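Local coordinates for protein carbohydrate oxidase (Microdochium nivale, PDB 3RJA) that oxidises the C1 hydroxyl of mono-, oligo- and polysaccharides with FAD, yielding lactones while reducing molecular oxygen to hydrogen peroxide, at residues D350-G362 / H379-Y392. Sequence-based numbering, arbitrary orientation.
Sequences DRFWFYQLDVHGG and HRDKLWLIQFYDRY. With ABL ((2R,3R,4R,5R)-4,5-dihydroxy-2-(hydroxymethyl)-6-oxopiperidin-3-yl beta-D-glucopyranoside), chain G.
Tyr389 lays its CB over one face of the Phe354 ring, 3.5 Å from the centroid, and the two rings run nearly parallel (10°) but slid apart; Gln387 NE2 meets the Phe354 edge. The Arg391 guanidinium has Phe352 CD2 over one face, while its edge serves the bound disaccharide analogue: Arg391 NH1 donates to ABL O2 (2.8 Å) and NH2, almost straight, to ABL O3. Tyr389 OH accepts from ABL O6A and also bonds Glu317. Phe354, Gln387, Tyr389 and Arg391 belong to the sugar pocket.

Asp390 turns to the other face of the sheet, where Arg351, just before strand 352-359, grips it side-on, NE to OD1 (2.7 Å) and NH1 to OD2 (3.0 Å), the two planes nearly coplanar, while NH2 reaches Asp350 OD1. A bend at chi2 (-76°) carries the chain along the Tyr392 ring, whose face takes Arg351 CB over its centre, 3.7 Å away. A leucine in place of Arg351 would probably leave the Asp390 carboxylate without its charged mate and Asp350 without its salt bridge. Beyond the ladder, His360 ND1 donates to Lys382 O (2.8 Å), its NE2 bonding Tyr377.

Antiparallel strands 352-359 and 384-392 are interior neighbours in the eight-stranded sheet, between strands 245-251 and 318-326; helix 403-414 packs on Phe388 and Asp390, opposite the sugar.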
loop_
_atom_site.group_PDB
_atom_site.type_symbol
_atom_site.label_atom_id
_atom_site.label_comp_id
_atom_site.label_asym_id
_atom_site.label_seq_id
_atom_site.Cartn_x
_atom_site.Cartn_y
_atom_site.Cartn_z
ATOM N N ASP A 350 -4.287 18.838 18.693
ATOM C CA ASP A 350 -5.510 19.297 18.047
ATOM C C ASP A 350 -6.085 18.302 17.031
ATOM O O ASP A 350 -7.245 18.458 16.598
ATOM C CB ASP A 350 -5.340 20.691 17.426
ATOM C CG ASP A 350 -4.340 20.716 16.303
ATOM O OD1 ASP A 350 -3.281 20.051 16.392
ATOM O OD2 ASP A 350 -4.606 21.431 15.316
ATOM N N ARG A 351 -5.314 17.269 16.673
ATOM C CA ARG A 351 -5.887 16.206 15.843
ATOM C C ARG A 351 -5.204 14.845 16.123
ATOM O O ARG A 351 -4.181 14.805 16.794
ATOM C CB ARG A 351 -5.814 16.596 14.353
ATOM C CG ARG A 351 -4.424 16.461 13.757
ATOM C CD ARG A 351 -3.510 17.586 14.190
ATOM N NE ARG A 351 -2.450 17.762 13.212
ATOM C CZ ARG A 351 -1.677 18.833 13.118
ATOM N NH1 ARG A 351 -0.751 18.865 12.179
ATOM N NH2 ARG A 351 -1.849 19.885 13.955
ATOM N N PHE A 352 -5.784 13.758 15.623
ATOM C CA PHE A 352 -5.169 12.430 15.733
ATOM C C PHE A 352 -3.954 12.303 14.786
ATOM O O PHE A 352 -3.985 12.778 13.636
ATOM C CB PHE A 352 -6.204 11.367 15.397
ATOM C CG PHE A 352 -5.679 9.968 15.428
ATOM C CD1 PHE A 352 -5.197 9.416 16.604
ATOM C CD2 PHE A 352 -5.668 9.189 14.260
ATOM C CE1 PHE A 352 -4.699 8.112 16.631
ATOM C CE2 PHE A 352 -5.178 7.868 14.267
ATOM C CZ PHE A 352 -4.697 7.330 15.458
ATOM N N TRP A 353 -2.878 11.701 15.274
ATOM C CA TRP A 353 -1.749 11.374 14.410
ATOM C C TRP A 353 -1.168 10.057 14.884
ATOM O O TRP A 353 -1.338 9.697 16.054
ATOM C CB TRP A 353 -0.670 12.480 14.369
ATOM C CG TRP A 353 -0.001 12.785 15.705
ATOM C CD1 TRP A 353 -0.285 13.846 16.551
ATOM C CD2 TRP A 353 1.062 12.048 16.343
ATOM N NE1 TRP A 353 0.520 13.793 17.666
ATOM C CE2 TRP A 353 1.347 12.702 17.578
ATOM C CE3 TRP A 353 1.788 10.891 16.003
ATOM C CZ2 TRP A 353 2.354 12.249 18.465
ATOM C CZ3 TRP A 353 2.770 10.425 16.890
ATOM C CH2 TRP A 353 3.034 11.099 18.119
ATOM N N PHE A 354 -0.484 9.355 13.973
ATOM C CA PHE A 354 0.341 8.213 14.325
ATOM C C PHE A 354 1.592 8.096 13.432
ATOM O O PHE A 354 1.670 8.708 12.355
ATOM C CB PHE A 354 -0.482 6.918 14.343
ATOM C CG PHE A 354 -0.910 6.437 12.978
ATOM C CD1 PHE A 354 -0.008 5.786 12.140
ATOM C CD2 PHE A 354 -2.240 6.605 12.547
ATOM C CE1 PHE A 354 -0.413 5.312 10.873
ATOM C CE2 PHE A 354 -2.662 6.138 11.301
ATOM C CZ PHE A 354 -1.739 5.489 10.456
ATOM N N TYR A 355 2.579 7.336 13.905
ATOM C CA TYR A 355 3.612 6.782 13.016
ATOM C C TYR A 355 3.585 5.259 13.193
ATOM O O TYR A 355 3.153 4.748 14.224
ATOM C CB TYR A 355 5.011 7.333 13.332
ATOM C CG TYR A 355 5.525 6.884 14.686
ATOM C CD1 TYR A 355 6.115 5.634 14.844
ATOM C CD2 TYR A 355 5.406 7.716 15.819
ATOM C CE1 TYR A 355 6.585 5.219 16.074
ATOM C CE2 TYR A 355 5.873 7.315 17.061
ATOM C CZ TYR A 355 6.460 6.059 17.177
ATOM O OH TYR A 355 6.918 5.615 18.386
ATOM N N GLN A 356 4.043 4.543 12.176
ATOM C CA GLN A 356 4.314 3.110 12.265
ATOM C C GLN A 356 5.700 2.886 11.724
ATOM O O GLN A 356 6.026 3.360 10.627
ATOM C CB GLN A 356 3.293 2.291 11.468
ATOM C CG GLN A 356 1.886 2.485 11.977
ATOM C CD GLN A 356 0.820 1.900 11.097
ATOM O OE1 GLN A 356 -0.199 1.388 11.581
ATOM N NE2 GLN A 356 1.028 1.983 9.798
ATOM N N LEU A 357 6.522 2.187 12.509
ATOM C CA LEU A 357 7.829 1.741 12.071
ATOM C C LEU A 357 7.764 0.229 11.823
ATOM O O LEU A 357 7.910 -0.582 12.766
ATOM C CB LEU A 357 8.896 2.091 13.101
ATOM C CG LEU A 357 8.961 3.513 13.713
ATOM C CD1 LEU A 357 10.161 3.664 14.677
ATOM C CD2 LEU A 357 9.016 4.627 12.700
ATOM N N ASP A 358 7.530 -0.109 10.548
ATOM C CA ASP A 358 7.377 -1.500 10.128
ATOM C C ASP A 358 8.714 -2.173 9.845
ATOM O O ASP A 358 9.556 -1.628 9.148
ATOM C CB ASP A 358 6.451 -1.610 8.914
ATOM C CG ASP A 358 4.997 -1.459 9.301
ATOM O OD1 ASP A 358 4.581 -0.308 9.536
ATOM O OD2 ASP A 358 4.284 -2.487 9.425
ATOM N N VAL A 359 8.886 -3.370 10.404
ATOM C CA VAL A 359 10.065 -4.182 10.151
ATOM C C VAL A 359 9.927 -4.863 8.777
ATOM O O VAL A 359 9.350 -5.957 8.632
ATOM C CB VAL A 359 10.322 -5.140 11.333
ATOM C CG1 VAL A 359 11.432 -6.128 11.026
ATOM C CG2 VAL A 359 10.662 -4.316 12.604
ATOM N N HIS A 360 10.492 -4.203 7.779
ATOM C CA HIS A 360 10.288 -4.494 6.349
ATOM C C HIS A 360 11.412 -5.393 5.856
ATOM O O HIS A 360 11.169 -6.430 5.259
ATOM C CB HIS A 360 10.240 -3.125 5.616
ATOM C CG HIS A 360 10.211 -3.182 4.116
ATOM N ND1 HIS A 360 11.360 -3.193 3.346
ATOM C CD2 HIS A 360 9.180 -3.112 3.243
ATOM C CE1 HIS A 360 11.037 -3.193 2.064
ATOM N NE2 HIS A 360 9.722 -3.119 1.973
ATOM N N GLY A 361 12.654 -5.013 6.143
ATOM C CA GLY A 361 13.802 -5.799 5.746
ATOM C C GLY A 361 14.402 -6.562 6.914
ATOM O O GLY A 361 13.699 -6.881 7.894
ATOM N N GLY A 362 15.702 -6.855 6.818
ATOM C CA GLY A 362 16.366 -7.637 7.843
ATOM C C GLY A 362 16.710 -9.015 7.310
ATOM O O GLY A 362 16.104 -9.493 6.342
ATOM N N HIS A 379 12.508 -1.023 -2.867
ATOM C CA HIS A 379 12.840 -0.851 -1.451
ATOM C C HIS A 379 13.423 -2.116 -0.810
ATOM O O HIS A 379 13.392 -2.261 0.418
ATOM C CB HIS A 379 11.603 -0.417 -0.660
ATOM C CG HIS A 379 10.897 0.763 -1.233
ATOM N ND1 HIS A 379 11.478 2.013 -1.322
ATOM C CD2 HIS A 379 9.639 0.892 -1.722
ATOM C CE1 HIS A 379 10.610 2.864 -1.845
ATOM N NE2 HIS A 379 9.480 2.210 -2.091
ATOM N N ARG A 380 13.915 -3.046 -1.633
ATOM C CA ARG A 380 14.366 -4.357 -1.088
ATOM C C ARG A 380 15.588 -4.231 -0.158
ATOM O O ARG A 380 15.896 -5.162 0.595
ATOM C CB ARG A 380 14.679 -5.351 -2.227
ATOM C CG ARG A 380 13.517 -5.598 -3.205
ATOM C CD ARG A 380 12.271 -6.302 -2.586
ATOM N NE ARG A 380 11.290 -6.547 -3.639
ATOM C CZ ARG A 380 10.203 -7.332 -3.564
ATOM N NH1 ARG A 380 9.921 -8.053 -2.467
ATOM N NH2 ARG A 380 9.391 -7.406 -4.627
ATOM N N ASP A 381 16.302 -3.097 -0.255
ATOM C CA ASP A 381 17.516 -2.868 0.530
ATOM C C ASP A 381 17.199 -1.956 1.701
ATOM O O ASP A 381 18.094 -1.307 2.253
ATOM C CB ASP A 381 18.626 -2.243 -0.345
ATOM C CG ASP A 381 18.184 -0.947 -1.030
ATOM O OD1 ASP A 381 16.956 -0.624 -1.047
ATOM O OD2 ASP A 381 19.063 -0.226 -1.557
ATOM N N LYS A 382 15.914 -1.851 2.032
ATOM C CA LYS A 382 15.460 -0.992 3.155
ATOM C C LYS A 382 14.914 -1.832 4.290
ATOM O O LYS A 382 14.018 -2.656 4.084
ATOM C CB LYS A 382 14.389 0.024 2.721
ATOM C CG LYS A 382 14.724 0.828 1.431
ATOM C CD LYS A 382 16.095 1.569 1.539
ATOM C CE LYS A 382 16.251 2.710 0.528
ATOM N NZ LYS A 382 16.375 2.210 -0.862
ATOM N N LEU A 383 15.445 -1.603 5.486
ATOM C CA LEU A 383 15.041 -2.317 6.670
ATOM C C LEU A 383 13.713 -1.788 7.204
ATOM O O LEU A 383 12.825 -2.581 7.589
ATOM C CB LEU A 383 16.144 -2.233 7.774
ATOM C CG LEU A 383 15.863 -3.125 8.989
ATOM C CD1 LEU A 383 17.133 -3.768 9.541
ATOM C CD2 LEU A 383 15.123 -2.378 10.098
ATOM N N TRP A 384 13.595 -0.459 7.265
ATOM C CA TRP A 384 12.399 0.195 7.809
ATOM C C TRP A 384 11.458 0.712 6.716
ATOM O O TRP A 384 11.894 1.371 5.772
ATOM C CB TRP A 384 12.817 1.433 8.625
ATOM C CG TRP A 384 13.544 1.122 9.918
ATOM C CD1 TRP A 384 14.870 1.367 10.205
ATOM C CD2 TRP A 384 12.978 0.550 11.100
ATOM N NE1 TRP A 384 15.162 0.973 11.492
ATOM C CE2 TRP A 384 14.020 0.469 12.069
ATOM C CE3 TRP A 384 11.700 0.078 11.434
ATOM C CZ2 TRP A 384 13.816 -0.066 13.347
ATOM C CZ3 TRP A 384 11.495 -0.447 12.718
ATOM C CH2 TRP A 384 12.554 -0.520 13.654
ATOM N N LEU A 385 10.174 0.454 6.879
ATOM C CA LEU A 385 9.111 1.122 6.128
ATOM C C LEU A 385 8.333 1.959 7.172
ATOM O O LEU A 385 7.858 1.428 8.176
ATOM C CB LEU A 385 8.175 0.099 5.449
ATOM C CG LEU A 385 6.768 0.593 5.039
ATOM C CD1 LEU A 385 6.820 1.701 4.009
ATOM C CD2 LEU A 385 5.915 -0.513 4.505
ATOM N N ILE A 386 8.208 3.258 6.928
ATOM C CA ILE A 386 7.705 4.156 7.959
ATOM C C ILE A 386 6.533 4.929 7.409
ATOM O O ILE A 386 6.631 5.523 6.331
ATOM C CB ILE A 386 8.816 5.138 8.444
ATOM C CG1 ILE A 386 10.008 4.348 9.022
ATOM C CG2 ILE A 386 8.262 6.173 9.450
ATOM C CD1 ILE A 386 11.253 5.237 9.355
ATOM N N GLN A 387 5.433 4.905 8.152
ATOM C CA GLN A 387 4.262 5.702 7.837
ATOM C C GLN A 387 4.048 6.799 8.884
ATOM O O GLN A 387 4.152 6.543 10.101
ATOM C CB GLN A 387 3.002 4.824 7.707
ATOM C CG GLN A 387 1.764 5.676 7.311
ATOM C CD GLN A 387 0.539 4.875 6.919
ATOM O OE1 GLN A 387 -0.328 5.382 6.193
ATOM N NE2 GLN A 387 0.426 3.629 7.432
ATOM N N PHE A 388 3.759 8.009 8.384
ATOM C CA PHE A 388 3.399 9.190 9.153
ATOM C C PHE A 388 2.004 9.584 8.687
ATOM O O PHE A 388 1.768 9.701 7.484
ATOM C CB PHE A 388 4.331 10.364 8.806
ATOM C CG PHE A 388 5.779 10.159 9.176
ATOM C CD1 PHE A 388 6.236 10.432 10.475
ATOM C CD2 PHE A 388 6.685 9.746 8.220
ATOM C CE1 PHE A 388 7.581 10.264 10.811
ATOM C CE2 PHE A 388 8.034 9.576 8.531
ATOM C CZ PHE A 388 8.489 9.837 9.835
ATOM N N TYR A 389 1.085 9.795 9.623
ATOM C CA TYR A 389 -0.359 9.987 9.299
ATOM C C TYR A 389 -0.927 11.069 10.226
ATOM O O TYR A 389 -0.701 11.011 11.427
ATOM C CB TYR A 389 -1.116 8.700 9.552
ATOM C CG TYR A 389 -2.413 8.483 8.783
ATOM C CD1 TYR A 389 -2.406 7.840 7.547
ATOM C CD2 TYR A 389 -3.658 8.856 9.318
ATOM C CE1 TYR A 389 -3.575 7.589 6.849
ATOM C CE2 TYR A 389 -4.851 8.591 8.614
ATOM C CZ TYR A 389 -4.782 7.956 7.379
ATOM O OH TYR A 389 -5.918 7.688 6.649
ATOM N N ASP A 390 -1.657 12.018 9.649
ATOM C CA ASP A 390 -2.111 13.231 10.312
ATOM C C ASP A 390 -3.596 13.451 9.974
ATOM O O ASP A 390 -3.939 13.913 8.886
ATOM C CB ASP A 390 -1.264 14.383 9.799
ATOM C CG ASP A 390 -1.493 15.678 10.546
ATOM O OD1 ASP A 390 -2.311 15.685 11.510
ATOM O OD2 ASP A 390 -0.860 16.696 10.131
ATOM N N ARG A 391 -4.471 13.106 10.907
ATOM C CA ARG A 391 -5.897 13.053 10.600
ATOM C C ARG A 391 -6.822 13.998 11.421
ATOM O O ARG A 391 -6.893 13.909 12.637
ATOM C CB ARG A 391 -6.409 11.612 10.718
ATOM C CG ARG A 391 -7.906 11.509 10.490
ATOM C CD ARG A 391 -8.404 10.090 10.411
ATOM N NE ARG A 391 -8.554 9.416 11.704
ATOM C CZ ARG A 391 -8.245 8.118 11.918
ATOM N NH1 ARG A 391 -7.689 7.339 10.949
ATOM N NH2 ARG A 391 -8.457 7.585 13.118
ATOM N N TYR A 392 -7.557 14.851 10.708
ATOM C CA TYR A 392 -8.605 15.687 11.275
ATOM C C TYR A 392 -9.980 15.021 11.125
ATOM O O TYR A 392 -10.143 14.030 10.376
ATOM C CB TYR A 392 -8.601 17.046 10.590
ATOM C CG TYR A 392 -7.473 17.956 11.033
ATOM C CD1 TYR A 392 -6.172 17.769 10.554
ATOM C CD2 TYR A 392 -7.708 19.006 11.947
ATOM C CE1 TYR A 392 -5.133 18.598 10.944
ATOM C CE2 TYR A 392 -6.681 19.843 12.359
ATOM C CZ TYR A 392 -5.400 19.636 11.864
ATOM O OH TYR A 392 -4.389 20.463 12.245
HETATM C C1A ABL G . -2.170 1.848 6.861
HETATM O O1A ABL G . -1.372 1.581 5.933
HETATM C C2A ABL G . -2.042 1.162 8.237
HETATM O O2A ABL G . -1.567 -0.165 8.012
HETATM C C3A ABL G . -3.365 1.139 9.042
HETATM O O3A ABL G . -3.021 0.776 10.402
HETATM C C4A ABL G . -3.969 2.530 9.058
HETATM O O1 ABL G . -5.189 2.574 9.842
HETATM C C5A ABL G . -4.312 2.958 7.589
HETATM N N5 ABL G . -3.154 2.760 6.678
HETATM C C6A ABL G . -4.688 4.458 7.477
HETATM O O6A ABL G . -5.552 4.750 6.363
HETATM C C1 ABL G . -5.141 3.068 11.211
HETATM C C2 ABL G . -6.527 3.615 11.637
HETATM O O2 ABL G . -6.895 4.668 10.738
HETATM C C3 ABL G . -6.455 4.101 13.090
HETATM O O3 ABL G . -7.717 4.596 13.538
HETATM C C4 ABL G . -5.926 2.936 13.988
HETATM O O4 ABL G . -5.848 3.310 15.356
HETATM C C5 ABL G . -4.549 2.481 13.490
HETATM O O5 ABL G . -4.684 2.066 12.108
HETATM C C6 ABL G . -3.947 1.368 14.355
HETATM O O6 ABL G . -4.771 0.259 14.517
HETATM O O HOH W 1 4.625 1.458 7.858
HETATM O O HOH W 2 2.717 1.306 7.853
#